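Probable fatty acyl-CoA transferase Rv3272 (Mycobacterium tuberculosis, PDB 5YX6) binds fatty acyl-CoAs of varied chain length, palmitoyl-CoA most tightly, and probably acts in fatty acid metabolism as a family III CoA transferase. Local coordinates at residues Leu277-Phe289 / Ala300-Ser312. Residues are numbered along the deposited sequence; the frame is centred on the assembly and turned at random.
Sequences LIGRPDLVEDQRF and AELTAELELALAS
The F289 ring lies between L302 CD1, a CH-pi contact 4.1 Å from the ring centroid, and R288 CB on the opposite face, with E301 CB at its edge. The R280 guanidinium has L283 CD1 over one face, while D282 and E305 meet its edge in plane. Bends at chi2 and chi3 (-71° and -49°) fold the R280 chain back toward D282. NE and NH2 then grip that carboxylate side-on through two nearly straight bonds on syn lone pairs, NE to OD1 at 2.8 Å and NH2 to OD2. NH2 also donates to E305 OE1 at 3.2 Å, from above the carboxylate, whose plane stands 82° from the guanidinium, with a weak second bond from NH1 to the same oxygen. E305 OE2 forms a longer salt bridge with R288 NH2, 3.5 Å away, and D286 pairs with R288 in turn. Two arginines thus share one glutamate, which probably steadies its negative charge. Beyond the charges, I278 CD1 packs on L306 CD2 at 3.7 Å and on A309 CB, and R280 CG also rests on A309 CB. W271 of helix 268-277 touches both F289 and L302. A Schellman motif with G279 at C-prime ends helix 268-277, and D286 OD1 accepts from R288 N in an Asx turn. The turn and short helix 282-285 thus pack on helix 299-310, about 38 Å from the chain centre, consistent with the small domain of the two-domain CoA-transferase fold.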
loop_
_atom_site.group_PDB
_atom_site.type_symbol
_atom_site.label_atom_id
_atom_site.label_comp_id
_atom_site.label_asym_id
_atom_site.label_seq_id
_atom_site.Cartn_x
_atom_site.Cartn_y
_atom_site.Cartn_z
ATOM N N LEU A 277 -22.674 25.714 -10.403
ATOM C CA LEU A 277 -22.261 26.158 -9.066
ATOM C C LEU A 277 -21.187 27.246 -9.078
ATOM O O LEU A 277 -21.150 28.082 -8.183
ATOM C CB LEU A 277 -21.766 24.964 -8.228
ATOM C CG LEU A 277 -22.855 24.010 -7.719
ATOM C CD1 LEU A 277 -22.261 22.802 -7.008
ATOM C CD2 LEU A 277 -23.841 24.743 -6.812
ATOM N N ILE A 278 -20.312 27.228 -10.082
ATOM C CA ILE A 278 -19.261 28.239 -10.203
ATOM C C ILE A 278 -19.699 29.439 -11.039
ATOM O O ILE A 278 -18.885 30.303 -11.374
ATOM C CB ILE A 278 -17.985 27.660 -10.840
ATOM C CG1 ILE A 278 -18.279 27.227 -12.276
ATOM C CG2 ILE A 278 -17.455 26.501 -10.011
ATOM C CD1 ILE A 278 -17.097 26.688 -13.009
ATOM N N GLY A 279 -20.976 29.472 -11.404
ATOM C CA GLY A 279 -21.526 30.593 -12.142
ATOM C C GLY A 279 -21.152 30.583 -13.610
ATOM O O GLY A 279 -20.943 31.634 -14.203
ATOM N N ARG A 280 -21.032 29.403 -14.202
ATOM C CA ARG A 280 -20.645 29.324 -15.607
ATOM C C ARG A 280 -21.483 28.333 -16.423
ATOM O O ARG A 280 -20.951 27.344 -16.939
ATOM C CB ARG A 280 -19.157 28.969 -15.721
ATOM C CG ARG A 280 -18.204 30.028 -15.147
ATOM C CD ARG A 280 -18.168 31.302 -16.023
ATOM N NE ARG A 280 -17.968 30.954 -17.427
ATOM C CZ ARG A 280 -16.776 30.856 -18.007
ATOM N NH1 ARG A 280 -15.664 31.101 -17.307
ATOM N NH2 ARG A 280 -16.695 30.514 -19.288
ATOM N N PRO A 281 -22.796 28.598 -16.552
ATOM C CA PRO A 281 -23.700 27.731 -17.325
ATOM C C PRO A 281 -23.299 27.570 -18.792
ATOM O O PRO A 281 -23.677 26.582 -19.430
ATOM C CB PRO A 281 -25.051 28.447 -17.228
ATOM C CG PRO A 281 -24.915 29.418 -16.106
ATOM C CD PRO A 281 -23.481 29.799 -16.051
ATOM N N ASP A 282 -22.529 28.522 -19.312
ATOM C CA ASP A 282 -22.115 28.512 -20.710
ATOM C C ASP A 282 -21.210 27.331 -21.005
ATOM O O ASP A 282 -21.138 26.872 -22.145
ATOM C CB ASP A 282 -21.407 29.825 -21.072
ATOM C CG ASP A 282 -20.123 30.048 -20.275
ATOM O OD1 ASP A 282 -20.209 30.379 -19.071
ATOM O OD2 ASP A 282 -19.026 29.939 -20.874
ATOM N N LEU A 283 -20.521 26.843 -19.973
ATOM C CA LEU A 283 -19.571 25.742 -20.135
ATOM C C LEU A 283 -20.237 24.394 -20.393
ATOM O O LEU A 283 -19.610 23.486 -20.935
ATOM C CB LEU A 283 -18.662 25.637 -18.913
ATOM C CG LEU A 283 -17.715 26.821 -18.709
ATOM C CD1 LEU A 283 -16.799 26.566 -17.527
ATOM C CD2 LEU A 283 -16.918 27.116 -19.978
ATOM N N VAL A 284 -21.494 24.248 -19.985
ATOM C CA VAL A 284 -22.206 22.986 -20.180
ATOM C C VAL A 284 -22.359 22.693 -21.675
ATOM O O VAL A 284 -22.182 21.551 -22.110
ATOM C CB VAL A 284 -23.601 22.985 -19.506
ATOM C CG1 VAL A 284 -24.302 21.649 -19.736
ATOM C CG2 VAL A 284 -23.482 23.260 -18.016
ATOM N N GLU A 285 -22.675 23.732 -22.454
ATOM C CA GLU A 285 -22.949 23.562 -23.880
ATOM C C GLU A 285 -21.834 24.066 -24.809
ATOM O O GLU A 285 -21.937 23.931 -26.030
ATOM C CB GLU A 285 -24.259 24.272 -24.235
ATOM N N ASP A 286 -20.775 24.632 -24.236
ATOM C CA ASP A 286 -19.562 24.972 -24.987
ATOM C C ASP A 286 -19.013 23.741 -25.718
ATOM O O ASP A 286 -18.713 22.727 -25.091
ATOM C CB ASP A 286 -18.509 25.563 -24.044
ATOM C CG ASP A 286 -17.300 26.145 -24.777
ATOM O OD1 ASP A 286 -16.770 25.506 -25.717
ATOM O OD2 ASP A 286 -16.873 27.257 -24.397
ATOM N N GLN A 287 -18.879 23.835 -27.040
ATOM C CA GLN A 287 -18.472 22.689 -27.856
ATOM C C GLN A 287 -17.085 22.143 -27.492
ATOM O O GLN A 287 -16.739 21.020 -27.854
ATOM C CB GLN A 287 -18.502 23.068 -29.340
ATOM N N ARG A 288 -16.299 22.935 -26.771
ATOM C CA ARG A 288 -14.977 22.501 -26.330
ATOM C C ARG A 288 -15.028 21.581 -25.115
ATOM O O ARG A 288 -14.088 20.816 -24.867
ATOM C CB ARG A 288 -14.095 23.723 -26.049
ATOM C CG ARG A 288 -13.925 24.541 -27.309
ATOM C CD ARG A 288 -13.151 25.839 -27.183
ATOM N NE ARG A 288 -12.686 26.221 -25.854
ATOM C CZ ARG A 288 -13.286 27.133 -25.096
ATOM N NH1 ARG A 288 -14.400 27.714 -25.518
ATOM N NH2 ARG A 288 -12.788 27.460 -23.914
ATOM N N PHE A 289 -16.115 21.669 -24.350
ATOM C CA PHE A 289 -16.187 20.982 -23.070
ATOM C C PHE A 289 -17.444 20.131 -22.866
ATOM O O PHE A 289 -17.548 19.413 -21.867
ATOM C CB PHE A 289 -16.108 22.000 -21.935
ATOM C CG PHE A 289 -14.982 22.971 -22.068
ATOM C CD1 PHE A 289 -13.679 22.530 -22.179
ATOM C CD2 PHE A 289 -15.225 24.332 -22.054
ATOM C CE1 PHE A 289 -12.642 23.428 -22.292
ATOM C CE2 PHE A 289 -14.192 25.233 -22.162
ATOM C CZ PHE A 289 -12.898 24.780 -22.280
ATOM N N ALA A 300 -6.402 21.722 -21.315
ATOM C CA ALA A 300 -5.656 22.920 -20.956
ATOM C C ALA A 300 -6.551 24.155 -20.915
ATOM O O ALA A 300 -6.485 24.949 -19.977
ATOM C CB ALA A 300 -4.502 23.129 -21.927
ATOM N N GLU A 301 -7.377 24.312 -21.942
ATOM C CA GLU A 301 -8.360 25.393 -21.992
ATOM C C GLU A 301 -9.333 25.332 -20.811
ATOM O O GLU A 301 -9.668 26.364 -20.220
ATOM C CB GLU A 301 -9.138 25.346 -23.315
ATOM C CG GLU A 301 -8.334 25.771 -24.549
ATOM C CD GLU A 301 -7.350 24.694 -25.024
ATOM O OE1 GLU A 301 -7.508 23.518 -24.627
ATOM O OE2 GLU A 301 -6.409 25.026 -25.785
ATOM N N LEU A 302 -9.774 24.121 -20.463
ATOM C CA LEU A 302 -10.718 23.932 -19.367
ATOM C C LEU A 302 -10.234 24.446 -18.008
ATOM O O LEU A 302 -10.971 25.164 -17.329
ATOM C CB LEU A 302 -11.103 22.455 -19.253
ATOM C CG LEU A 302 -12.099 22.129 -18.130
ATOM C CD1 LEU A 302 -13.305 23.037 -18.211
ATOM C CD2 LEU A 302 -12.554 20.684 -18.207
ATOM N N THR A 303 -9.022 24.089 -17.598
ATOM C CA THR A 303 -8.506 24.548 -16.305
ATOM C C THR A 303 -8.438 26.070 -16.282
ATOM O O THR A 303 -8.605 26.699 -15.230
ATOM C CB THR A 303 -7.119 23.940 -15.956
ATOM O OG1 THR A 303 -6.223 24.970 -15.508
ATOM C CG2 THR A 303 -6.530 23.238 -17.143
ATOM N N ALA A 304 -8.167 26.660 -17.441
ATOM C CA ALA A 304 -8.132 28.111 -17.564
ATOM C C ALA A 304 -9.498 28.722 -17.278
ATOM O O ALA A 304 -9.618 29.677 -16.503
ATOM C CB ALA A 304 -7.673 28.505 -18.948
ATOM N N GLU A 305 -10.529 28.153 -17.890
ATOM C CA GLU A 305 -11.892 28.649 -17.694
ATOM C C GLU A 305 -12.343 28.457 -16.247
ATOM O O GLU A 305 -12.953 29.344 -15.660
ATOM C CB GLU A 305 -12.855 27.966 -18.661
ATOM C CG GLU A 305 -12.554 28.264 -20.134
ATOM C CD GLU A 305 -12.848 29.711 -20.556
ATOM O OE1 GLU A 305 -13.528 30.445 -19.796
ATOM O OE2 GLU A 305 -12.384 30.113 -21.654
ATOM N N LEU A 306 -12.017 27.302 -15.664
ATOM C CA LEU A 306 -12.425 27.013 -14.294
ATOM C C LEU A 306 -11.763 27.971 -13.313
ATOM O O LEU A 306 -12.414 28.502 -12.414
ATOM C CB LEU A 306 -12.096 25.561 -13.928
ATOM C CG LEU A 306 -12.877 24.510 -14.724
ATOM C CD1 LEU A 306 -12.435 23.089 -14.382
ATOM C CD2 LEU A 306 -14.376 24.678 -14.510
ATOM N N GLU A 307 -10.474 28.219 -13.500
ATOM C CA GLU A 307 -9.754 29.069 -12.563
ATOM C C GLU A 307 -10.197 30.535 -12.667
ATOM O O GLU A 307 -10.244 31.239 -11.656
ATOM C CB GLU A 307 -8.238 28.920 -12.762
ATOM C CG GLU A 307 -7.734 27.521 -12.353
ATOM C CD GLU A 307 -6.210 27.377 -12.340
ATOM O OE1 GLU A 307 -5.530 27.982 -13.198
ATOM O OE2 GLU A 307 -5.692 26.653 -11.458
ATOM N N LEU A 308 -10.546 30.989 -13.872
ATOM C CA LEU A 308 -11.187 32.305 -14.009
ATOM C C LEU A 308 -12.422 32.393 -13.115
ATOM O O LEU A 308 -12.616 33.373 -12.402
ATOM C CB LEU A 308 -11.566 32.592 -15.465
ATOM C CG LEU A 308 -10.394 33.003 -16.369
ATOM C CD1 LEU A 308 -10.834 33.132 -17.820
ATOM C CD2 LEU A 308 -9.734 34.288 -15.890
ATOM N N ALA A 309 -13.222 31.331 -13.108
ATOM C CA ALA A 309 -14.444 31.309 -12.307
ATOM C C ALA A 309 -14.175 31.100 -10.820
ATOM O O ALA A 309 -14.838 31.711 -9.978
ATOM C CB ALA A 309 -15.389 30.229 -12.821
ATOM N N LEU A 310 -13.200 30.252 -10.492
ATOM C CA LEU A 310 -12.904 29.939 -9.092
ATOM C C LEU A 310 -12.259 31.096 -8.339
ATOM O O LEU A 310 -12.162 31.076 -7.110
ATOM C CB LEU A 310 -12.019 28.697 -9.002
ATOM C CG LEU A 310 -12.721 27.419 -9.453
ATOM C CD1 LEU A 310 -11.721 26.319 -9.700
ATOM C CD2 LEU A 310 -13.754 27.008 -8.417
ATOM N N ALA A 311 -11.827 32.111 -9.077
ATOM C CA ALA A 311 -11.186 33.281 -8.485
ATOM C C ALA A 311 -12.091 34.079 -7.533
ATOM O O ALA A 311 -11.585 34.865 -6.734
ATOM C CB ALA A 311 -10.660 34.189 -9.582
ATOM N N SER A 312 -13.409 33.867 -7.591
ATOM C CA SER A 312 -14.347 34.682 -6.804
ATOM C C SER A 312 -14.480 34.293 -5.329
ATOM O O SER A 312 -15.075 35.038 -4.538
ATOM C CB SER A 312 -15.753 34.617 -7.428
ATOM O OG SER A 312 -15.716 34.741 -8.843
#